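Local atomic coordinates of diguanylate cyclase DosC (Escherichia coli, PDB entry 4ZVA), a protein that senses oxygen through a haem-binding globin domain and makes the second messenger cyclic di-GMP from GTP. Residues H29-S34 with A63-I68; N70-Q75 with N137-A142; I102-F107 with I141-M146. All blocks are in the same frame, centred on the assembly; numbering follows the deposited sequence.

Contact 1 of 3, residues H29-S34 with A63-I68. With HEM (protoporphyrin IX containing Fe), chain C.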
# COMPACT_ATOMS: atom_id res chain seq x y z
N HIS A 29 -3.09 -20.06 -0.69
CA HIS A 29 -3.13 -19.40 -1.99
C HIS A 29 -1.79 -18.79 -2.42
O HIS A 29 -1.72 -18.12 -3.45
CB HIS A 29 -4.22 -18.32 -2.00
CG HIS A 29 -5.59 -18.86 -1.77
ND1 HIS A 29 -6.20 -18.85 -0.53
CD2 HIS A 29 -6.47 -19.45 -2.62
CE1 HIS A 29 -7.40 -19.39 -0.63
NE2 HIS A 29 -7.59 -19.77 -1.88
N ALA A 30 -0.74 -19.02 -1.64
CA ALA A 30 0.59 -18.50 -1.97
C ALA A 30 1.04 -18.93 -3.36
O ALA A 30 1.66 -18.16 -4.08
CB ALA A 30 1.62 -18.93 -0.93
N HIS A 31 0.72 -20.17 -3.72
CA HIS A 31 1.10 -20.71 -5.02
C HIS A 31 0.44 -19.92 -6.15
O HIS A 31 1.12 -19.45 -7.06
CB HIS A 31 0.73 -22.19 -5.12
CG HIS A 31 1.20 -22.85 -6.38
ND1 HIS A 31 2.53 -22.93 -6.72
CD2 HIS A 31 0.52 -23.47 -7.37
CE1 HIS A 31 2.65 -23.56 -7.87
NE2 HIS A 31 1.45 -23.90 -8.29
N TYR A 32 -0.88 -19.76 -6.07
CA TYR A 32 -1.61 -18.97 -7.05
C TYR A 32 -1.07 -17.54 -7.12
O TYR A 32 -0.86 -17.00 -8.20
CB TYR A 32 -3.10 -18.93 -6.72
CG TYR A 32 -3.81 -17.74 -7.35
CD1 TYR A 32 -4.19 -17.76 -8.68
CD2 TYR A 32 -4.08 -16.59 -6.61
CE1 TYR A 32 -4.82 -16.68 -9.26
CE2 TYR A 32 -4.71 -15.50 -7.18
CZ TYR A 32 -5.08 -15.55 -8.51
OH TYR A 32 -5.72 -14.47 -9.08
N LEU A 33 -0.84 -16.95 -5.95
CA LEU A 33 -0.41 -15.56 -5.86
C LEU A 33 0.95 -15.34 -6.52
O LEU A 33 1.12 -14.39 -7.27
CB LEU A 33 -0.36 -15.12 -4.39
CG LEU A 33 -1.70 -14.94 -3.68
CD1 LEU A 33 -1.49 -14.69 -2.20
CD2 LEU A 33 -2.49 -13.81 -4.31
N SER A 34 1.90 -16.24 -6.26
CA SER A 34 3.24 -16.10 -6.83
C SER A 34 3.23 -16.22 -8.35
O SER A 34 3.96 -15.51 -9.04
CB SER A 34 4.19 -17.14 -6.22
OG SER A 34 3.81 -18.45 -6.59
N ALA A 63 10.40 -18.30 -4.15
CA ALA A 63 10.77 -17.30 -3.15
C ALA A 63 9.56 -16.47 -2.72
O ALA A 63 9.41 -16.13 -1.55
CB ALA A 63 11.87 -16.41 -3.67
N MET A 64 8.70 -16.14 -3.69
CA MET A 64 7.51 -15.34 -3.41
C MET A 64 6.52 -16.08 -2.51
O MET A 64 5.93 -15.47 -1.61
CB MET A 64 6.82 -14.93 -4.71
CG MET A 64 7.45 -13.73 -5.41
SD MET A 64 7.34 -12.21 -4.45
CE MET A 64 5.60 -12.17 -4.03
N GLU A 65 6.34 -17.37 -2.74
CA GLU A 65 5.46 -18.18 -1.90
C GLU A 65 5.89 -18.13 -0.45
O GLU A 65 5.07 -17.94 0.45
CB GLU A 65 5.45 -19.64 -2.36
CG GLU A 65 4.50 -19.95 -3.50
CD GLU A 65 4.25 -21.44 -3.63
OE1 GLU A 65 3.97 -22.09 -2.60
OE2 GLU A 65 4.34 -21.95 -4.76
N ARG A 66 7.19 -18.32 -0.23
CA ARG A 66 7.75 -18.29 1.11
C ARG A 66 7.59 -16.90 1.72
O ARG A 66 7.26 -16.76 2.90
CB ARG A 66 9.23 -18.69 1.07
CG ARG A 66 9.90 -18.79 2.43
CD ARG A 66 11.38 -19.08 2.28
NE ARG A 66 11.65 -19.95 1.14
CZ ARG A 66 12.32 -19.58 0.05
NH1 ARG A 66 12.82 -18.36 -0.04
NH2 ARG A 66 12.51 -20.45 -0.94
N TRP A 67 7.83 -15.87 0.91
CA TRP A 67 7.73 -14.49 1.38
C TRP A 67 6.31 -14.17 1.85
O TRP A 67 6.11 -13.65 2.95
CB TRP A 67 8.14 -13.51 0.28
CG TRP A 67 8.28 -12.09 0.77
CD1 TRP A 67 9.44 -11.47 1.15
CD2 TRP A 67 7.23 -11.13 0.93
NE1 TRP A 67 9.17 -10.17 1.53
CE2 TRP A 67 7.83 -9.94 1.40
CE3 TRP A 67 5.85 -11.15 0.71
CZ2 TRP A 67 7.09 -8.78 1.67
CZ3 TRP A 67 5.12 -10.00 0.97
CH2 TRP A 67 5.74 -8.84 1.45
N ILE A 68 5.33 -14.50 1.01
CA ILE A 68 3.93 -14.22 1.30
C ILE A 68 3.49 -14.90 2.59
O ILE A 68 2.86 -14.27 3.44
CB ILE A 68 3.02 -14.68 0.14
CG1 ILE A 68 3.27 -13.80 -1.09
CG2 ILE A 68 1.56 -14.61 0.55
CD1 ILE A 68 2.65 -14.33 -2.35
CHA HEM C . 14.52 -12.02 -5.81
CHB HEM C . 12.77 -9.48 -9.55
CHC HEM C . 9.51 -7.50 -6.57
CHD HEM C . 10.57 -10.81 -3.19
C1A HEM C . 14.32 -11.54 -7.09
C2A HEM C . 15.03 -11.95 -8.30
C3A HEM C . 14.53 -11.24 -9.32
C4A HEM C . 13.51 -10.36 -8.81
CMA HEM C . 14.98 -11.34 -10.79
CAA HEM C . 16.14 -13.01 -8.41
CBA HEM C . 15.62 -14.36 -7.94
CGA HEM C . 16.58 -15.45 -8.32
O1A HEM C . 17.28 -15.29 -9.35
O2A HEM C . 16.63 -16.48 -7.60
C1B HEM C . 11.71 -8.73 -9.08
C2B HEM C . 10.85 -7.89 -9.87
C3B HEM C . 9.94 -7.33 -9.04
C4B HEM C . 10.22 -7.82 -7.71
CMB HEM C . 11.01 -7.70 -11.40
CAB HEM C . 8.78 -6.35 -9.33
CBB HEM C . 8.43 -5.92 -10.55
C1C HEM C . 9.44 -8.27 -5.43
C2C HEM C . 8.43 -8.20 -4.40
C3C HEM C . 8.72 -9.11 -3.46
C4C HEM C . 9.93 -9.79 -3.88
CMC HEM C . 7.24 -7.20 -4.46
CAC HEM C . 7.98 -9.47 -2.15
CBC HEM C . 6.82 -8.93 -1.76
C1D HEM C . 11.73 -11.45 -3.57
C2D HEM C . 12.39 -12.48 -2.80
C3D HEM C . 13.63 -12.87 -3.63
C4D HEM C . 13.59 -12.02 -4.80
CMD HEM C . 11.92 -13.07 -1.45
CAD HEM C . 14.71 -13.92 -3.29
CBD HEM C . 15.41 -13.54 -1.99
CGD HEM C . 16.70 -14.30 -1.85
O1D HEM C . 17.28 -14.31 -0.73
O2D HEM C . 17.16 -14.90 -2.86
NA HEM C . 13.41 -10.57 -7.45
NB HEM C . 11.30 -8.67 -7.76
NC HEM C . 10.35 -9.25 -5.08
ND HEM C . 12.47 -11.20 -4.72
FE HEM C . 12.03 -9.75 -6.15
O HOH W 1 4.87 -20.95 -7.15

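Contact 2 of 3, residues N70-Q75 with N137-A142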
# COMPACT_ATOMS: atom_id res chain seq x y z
N ASN A 70 5.46 -16.03 5.08
CA ASN A 70 6.19 -15.49 6.22
C ASN A 70 5.63 -14.17 6.72
O ASN A 70 5.45 -13.97 7.92
CB ASN A 70 7.68 -15.33 5.87
CG ASN A 70 8.43 -16.65 5.88
OD1 ASN A 70 8.11 -17.55 6.65
ND2 ASN A 70 9.43 -16.77 5.00
N VAL A 71 5.31 -13.28 5.78
CA VAL A 71 4.82 -11.95 6.13
C VAL A 71 3.41 -11.99 6.71
O VAL A 71 3.15 -11.41 7.76
CB VAL A 71 4.84 -11.01 4.91
CG1 VAL A 71 4.07 -9.73 5.19
CG2 VAL A 71 6.27 -10.70 4.51
N LEU A 72 2.50 -12.69 6.04
CA LEU A 72 1.10 -12.70 6.46
C LEU A 72 0.87 -13.57 7.70
O LEU A 72 -0.15 -13.42 8.37
CB LEU A 72 0.21 -13.16 5.30
CG LEU A 72 0.19 -12.21 4.10
CD1 LEU A 72 -0.81 -12.65 3.04
CD2 LEU A 72 -0.09 -10.78 4.55
N SER A 73 1.80 -14.47 8.00
CA SER A 73 1.69 -15.32 9.18
C SER A 73 2.56 -14.82 10.33
O SER A 73 2.83 -15.56 11.28
CB SER A 73 2.09 -16.76 8.85
OG SER A 73 1.43 -17.21 7.67
N ALA A 74 2.99 -13.57 10.25
CA ALA A 74 3.93 -13.00 11.22
C ALA A 74 3.45 -13.06 12.66
O ALA A 74 2.37 -12.57 13.00
CB ALA A 74 4.22 -11.55 10.85
N GLN A 75 4.26 -13.68 13.51
CA GLN A 75 4.07 -13.59 14.95
C GLN A 75 5.00 -12.52 15.50
O GLN A 75 5.94 -12.11 14.82
CB GLN A 75 4.32 -14.94 15.62
CG GLN A 75 3.46 -16.06 15.05
CD GLN A 75 1.99 -15.69 14.95
OE1 GLN A 75 1.35 -15.37 15.96
NE2 GLN A 75 1.45 -15.72 13.74
N ASN A 137 -1.63 -3.86 5.76
CA ASN A 137 -0.69 -3.22 6.67
C ASN A 137 0.60 -4.03 6.82
O ASN A 137 1.68 -3.47 6.93
CB ASN A 137 -1.34 -3.01 8.04
CG ASN A 137 -2.24 -1.79 8.07
OD1 ASN A 137 -2.59 -1.24 7.03
ND2 ASN A 137 -2.63 -1.37 9.27
N SER A 138 0.47 -5.36 6.81
CA SER A 138 1.63 -6.24 6.89
C SER A 138 2.51 -6.14 5.64
O SER A 138 3.73 -6.08 5.74
CB SER A 138 1.19 -7.70 7.09
OG SER A 138 0.58 -7.87 8.35
N ILE A 139 1.88 -6.13 4.48
CA ILE A 139 2.62 -6.05 3.23
C ILE A 139 3.30 -4.68 3.11
O ILE A 139 4.46 -4.58 2.69
CB ILE A 139 1.71 -6.30 2.01
CG1 ILE A 139 1.23 -7.75 2.01
CG2 ILE A 139 2.44 -6.00 0.71
CD1 ILE A 139 0.31 -8.09 0.87
N ASP A 140 2.59 -3.63 3.50
CA ASP A 140 3.13 -2.27 3.45
C ASP A 140 4.30 -2.05 4.40
O ASP A 140 5.28 -1.41 4.03
CB ASP A 140 2.03 -1.25 3.75
CG ASP A 140 1.18 -0.93 2.53
OD1 ASP A 140 1.59 -1.29 1.41
OD2 ASP A 140 0.11 -0.30 2.69
N ILE A 141 4.19 -2.56 5.63
CA ILE A 141 5.27 -2.41 6.60
C ILE A 141 6.51 -3.16 6.11
O ILE A 141 7.64 -2.70 6.30
CB ILE A 141 4.86 -2.89 8.02
CG1 ILE A 141 5.91 -2.49 9.05
CG2 ILE A 141 4.64 -4.39 8.09
CD1 ILE A 141 5.92 -1.02 9.36
N ALA A 142 6.30 -4.31 5.47
CA ALA A 142 7.40 -5.10 4.92
C ALA A 142 8.05 -4.38 3.75
O ALA A 142 9.27 -4.40 3.61
CB ALA A 142 6.91 -6.47 4.50
O HOH W 2 2.82 -9.17 9.36

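Contact 3 of 3, residues I102-F107 with I141-M146. With HEM (protoporphyrin IX containing Fe), chain C.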
# COMPACT_ATOMS: atom_id res chain seq x y z
N ILE A 102 10.00 -0.09 -9.58
CA ILE A 102 9.67 -1.39 -10.16
C ILE A 102 9.30 -2.36 -9.04
O ILE A 102 8.35 -3.14 -9.17
CB ILE A 102 10.84 -1.95 -10.99
CG1 ILE A 102 11.07 -1.09 -12.23
CG2 ILE A 102 10.57 -3.38 -11.41
CD1 ILE A 102 9.87 -1.04 -13.15
N VAL A 103 10.03 -2.30 -7.94
CA VAL A 103 9.74 -3.12 -6.77
C VAL A 103 8.41 -2.69 -6.14
O VAL A 103 7.58 -3.54 -5.80
CB VAL A 103 10.86 -3.03 -5.72
CG1 VAL A 103 10.50 -3.84 -4.48
CG2 VAL A 103 12.17 -3.51 -6.31
N GLU A 104 8.22 -1.38 -6.01
CA GLU A 104 6.98 -0.84 -5.47
C GLU A 104 5.78 -1.28 -6.30
O GLU A 104 4.72 -1.62 -5.75
CB GLU A 104 7.03 0.69 -5.41
CG GLU A 104 5.77 1.33 -4.86
CD GLU A 104 5.72 2.83 -5.08
OE1 GLU A 104 6.54 3.55 -4.48
OE2 GLU A 104 4.86 3.27 -5.87
N MET A 105 5.95 -1.29 -7.61
CA MET A 105 4.92 -1.76 -8.53
C MET A 105 4.59 -3.22 -8.28
O MET A 105 3.44 -3.64 -8.41
CB MET A 105 5.37 -1.55 -9.99
CG MET A 105 4.36 -2.00 -11.03
SD MET A 105 4.55 -3.72 -11.54
CE MET A 105 6.18 -3.68 -12.28
N GLY A 106 5.60 -4.01 -7.92
CA GLY A 106 5.40 -5.41 -7.60
C GLY A 106 4.51 -5.57 -6.39
O GLY A 106 3.61 -6.40 -6.38
N PHE A 107 4.77 -4.76 -5.37
CA PHE A 107 3.96 -4.77 -4.16
C PHE A 107 2.51 -4.39 -4.43
O PHE A 107 1.59 -4.93 -3.82
CB PHE A 107 4.55 -3.83 -3.11
CG PHE A 107 5.69 -4.43 -2.33
CD1 PHE A 107 5.45 -5.22 -1.22
CD2 PHE A 107 7.00 -4.18 -2.70
CE1 PHE A 107 6.49 -5.77 -0.51
CE2 PHE A 107 8.05 -4.72 -1.98
CZ PHE A 107 7.79 -5.52 -0.88
N ILE A 141 4.19 -2.56 5.63
CA ILE A 141 5.27 -2.41 6.60
C ILE A 141 6.51 -3.16 6.11
O ILE A 141 7.64 -2.70 6.30
CB ILE A 141 4.86 -2.89 8.02
CG1 ILE A 141 5.91 -2.49 9.05
CG2 ILE A 141 4.64 -4.39 8.09
CD1 ILE A 141 5.92 -1.02 9.36
N ALA A 142 6.30 -4.31 5.47
CA ALA A 142 7.40 -5.10 4.92
C ALA A 142 8.05 -4.38 3.75
O ALA A 142 9.27 -4.40 3.61
CB ALA A 142 6.91 -6.47 4.50
N MET A 143 7.24 -3.73 2.92
CA MET A 143 7.75 -3.00 1.77
C MET A 143 8.65 -1.84 2.21
O MET A 143 9.69 -1.59 1.60
CB MET A 143 6.62 -2.45 0.90
CG MET A 143 7.12 -1.54 -0.21
SD MET A 143 5.89 -1.10 -1.45
CE MET A 143 4.82 -0.03 -0.49
N GLU A 144 8.24 -1.14 3.26
CA GLU A 144 9.02 -0.00 3.73
C GLU A 144 10.38 -0.46 4.24
O GLU A 144 11.39 0.18 3.95
CB GLU A 144 8.27 0.75 4.83
CG GLU A 144 9.03 1.97 5.35
CD GLU A 144 8.21 2.83 6.29
OE1 GLU A 144 6.97 2.86 6.15
OE2 GLU A 144 8.80 3.47 7.19
N VAL A 145 10.42 -1.57 4.97
CA VAL A 145 11.68 -2.13 5.45
C VAL A 145 12.60 -2.44 4.27
O VAL A 145 13.79 -2.15 4.31
CB VAL A 145 11.46 -3.41 6.28
CG1 VAL A 145 12.80 -4.02 6.67
CG2 VAL A 145 10.64 -3.11 7.52
N MET A 146 12.02 -3.01 3.22
CA MET A 146 12.78 -3.38 2.02
C MET A 146 13.28 -2.15 1.27
O MET A 146 14.43 -2.11 0.83
CB MET A 146 11.93 -4.25 1.10
CG MET A 146 12.69 -4.81 -0.09
SD MET A 146 11.63 -5.75 -1.21
CE MET A 146 11.01 -7.01 -0.10
CHA HEM C . 14.52 -12.02 -5.81
CHB HEM C . 12.77 -9.48 -9.55
CHC HEM C . 9.51 -7.50 -6.57
CHD HEM C . 10.57 -10.81 -3.19
C1A HEM C . 14.32 -11.54 -7.09
C2A HEM C . 15.03 -11.95 -8.30
C3A HEM C . 14.53 -11.24 -9.32
C4A HEM C . 13.51 -10.36 -8.81
CMA HEM C . 14.98 -11.34 -10.79
CAA HEM C . 16.14 -13.01 -8.41
CBA HEM C . 15.62 -14.36 -7.94
CGA HEM C . 16.58 -15.45 -8.32
O1A HEM C . 17.28 -15.29 -9.35
O2A HEM C . 16.63 -16.48 -7.60
C1B HEM C . 11.71 -8.73 -9.08
C2B HEM C . 10.85 -7.89 -9.87
C3B HEM C . 9.94 -7.33 -9.04
C4B HEM C . 10.22 -7.82 -7.71
CMB HEM C . 11.01 -7.70 -11.40
CAB HEM C . 8.78 -6.35 -9.33
CBB HEM C . 8.43 -5.92 -10.55
C1C HEM C . 9.44 -8.27 -5.43
C2C HEM C . 8.43 -8.20 -4.40
C3C HEM C . 8.72 -9.11 -3.46
C4C HEM C . 9.93 -9.79 -3.88
CMC HEM C . 7.24 -7.20 -4.46
CAC HEM C . 7.98 -9.47 -2.15
CBC HEM C . 6.82 -8.93 -1.76
C1D HEM C . 11.73 -11.45 -3.57
C2D HEM C . 12.39 -12.48 -2.80
C3D HEM C . 13.63 -12.87 -3.63
C4D HEM C . 13.59 -12.02 -4.80
CMD HEM C . 11.92 -13.07 -1.45
CAD HEM C . 14.71 -13.92 -3.29
CBD HEM C . 15.41 -13.54 -1.99
CGD HEM C . 16.70 -14.30 -1.85
O1D HEM C . 17.28 -14.31 -0.73
O2D HEM C . 17.16 -14.90 -2.86
NA HEM C . 13.41 -10.57 -7.45
NB HEM C . 11.30 -8.67 -7.76
NC HEM C . 10.35 -9.25 -5.08
ND HEM C . 12.47 -11.20 -4.72
FE HEM C . 12.03 -9.75 -6.15

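Contact 1 of 3, residues H29-S34 with A63-I68
Ala-30 and Glu-65 meet where helix 16-43 crosses helix 54-72, two helices of the sensor globin fold. The two short axes come within 8.5 Å of each other, at 128° between their directions. The methyl group of Ala-30 faces the other helix and lies against CB and CG of Glu-65. This small side chain is consistent with Ala-30 CA lying 4.9 Å from Glu-65 CA. His-31 sits at the exposed margin. Its CG is anti to the backbone N (chi1 -175°), which carries the ring up to the Glu-65 carboxylate. ND1 of His-31 donates to OE2 of Glu-65 at 2.8 Å. The acceptor lies close to the ring plane, while the ring approaches OE2 from above the carboxylate plane. Leu-33 turns to the buried side and sets its CB 3.7 Å from CD1 of Ile-68. Beyond Leu-33, Ile-113 of helix 100-119 continues this packing. Ser-34 rests its CB on CB of Met-64, at 3.8 Å. The SD of Met-64 in turn touches the haem, 3.5 Å from C3C of HEM. The hydroxyl of Ser-34 donates back to the carbonyl O of His-31. A water donates to Ser-34 OG at 2.8 Å and to Glu-65 OE2 at 2.6 Å.

Contact 2 of 3, residues N70-Q75 with N137-A142
Val-71 presents both methyl groups to helix 125-147. Its CG1 points opposite the backbone N (chi1 168°) and rests 3.7 Å from the carbonyl O of Ser-138. CG2, the other branch, approaches CB of Ala-142 at 4.3 Å. Leu-72 reaches across from the flank with one branch. CD1 continues the chain (chi2 -175°), which leaves CD2 as the side branch that reaches over. CD2 lies 4.2 Å from CB of Ser-138 and from CG1 of Ile-139. The Val-71–Ala-142 and Leu-72–Ile-139 pairs are apolar and not tight. Here the last turn of helix 54-72 meets helix 125-147 in the all-helical globin core. Ile-139 also packs on Leu-110 of helix 100-119. Ser-138 has OG beside its own backbone N, and this hydroxyl donates to the carbonyl O of Phe-134 one turn earlier. CB of Ser-138 packs on CG1 of Val-71, at 4.0 Å. No direct hydrogen bond joins the segments, but a water spans them. It donates to O of Val-71 and to OG of Ser-138, each at 2.8 Å. Ser-73 leaves the helix, and its carbonyl O accepts NE2 of Gln-75 at 2.8 Å. The amide nitrogen comes from above the carbonyl plane.

Contact 3 of 3, residues I102-F107 with I141-M146
Met-143 lies over one face of the Phe-107 ring. Helix 125-147 runs nearly antiparallel to helix 100-119 here, with the short axes 168° apart in direction. The axes are 11.0 Å apart at closest approach, and large side chains fill the space between them. CB of Met-143 stands above the ring centre, 3.6 Å from the Phe-107 centroid, in a CH-pi contact. The chain of Met-143 is extended as far as SD (chi1 173°, chi2 169°), so the sulfur slides past the ring towards its root. SD of Met-143 is 3.5 Å from CG of Phe-107 and meets the ring obliquely, a Met-aromatic contact. The same sulfur passes CG of Glu-104, whose carboxylate bonds to Thr-147 of the second subunit. Met-146, one turn on, comes to the ring edge instead. Its methyl CE touches CZ of Phe-107 at 3.6 Å, and its SD lies near the ring plane. That SD also packs on CG1 of Val-103, at 4.0 Å.

Haem occupies the other side of Phe-107. The methyl CMC of HEM lies over the face opposite Met-143, 3.5 Å from CD2 of Phe-107. The vinyl carbon CBC of HEM is 3.4 Å from CE1 of Phe-107. Neighbouring Gly-106 lies so close to the haem that a CB there would clash with the vinyl carbon CAB. A serine in place of Phe-107 would probably open a gap between Met-143 and the haem methyl and take the ring away from both thioethers, though Met-146 would still lie beside Trp-67. No hydrogen bond crosses between the segments. The contact therefore rests on dispersion and on polarisable sulfur against an aromatic ring, consistent with an apolar wall beside the haem.

Overall arrangement
Trp-67 of contact 1 is the hub between the three contacts. Its CZ2 is 3.7 Å from CB of Ala-142. Its CH2 is 3.7 Å from CE1 of Phe-107 in contact 3. One face of the indole carries the haem vinyl carbon CBC. Contacts 1 and 2 follow each other along helix 54-72, with centres 13 Å apart. Contacts 2 and 3 overlap on helix 125-147, sharing Ile-141 and Ala-142, with centres 12 Å apart, and CG2 of Ile-139 touches CD1 of Phe-107 at 3.7 Å. Contacts 1 and 3 both supply residues of the haem pocket; their centres are about 15 Å apart, on opposite sides of the chain's centre. Contacts 2 and 3 touch the second subunit.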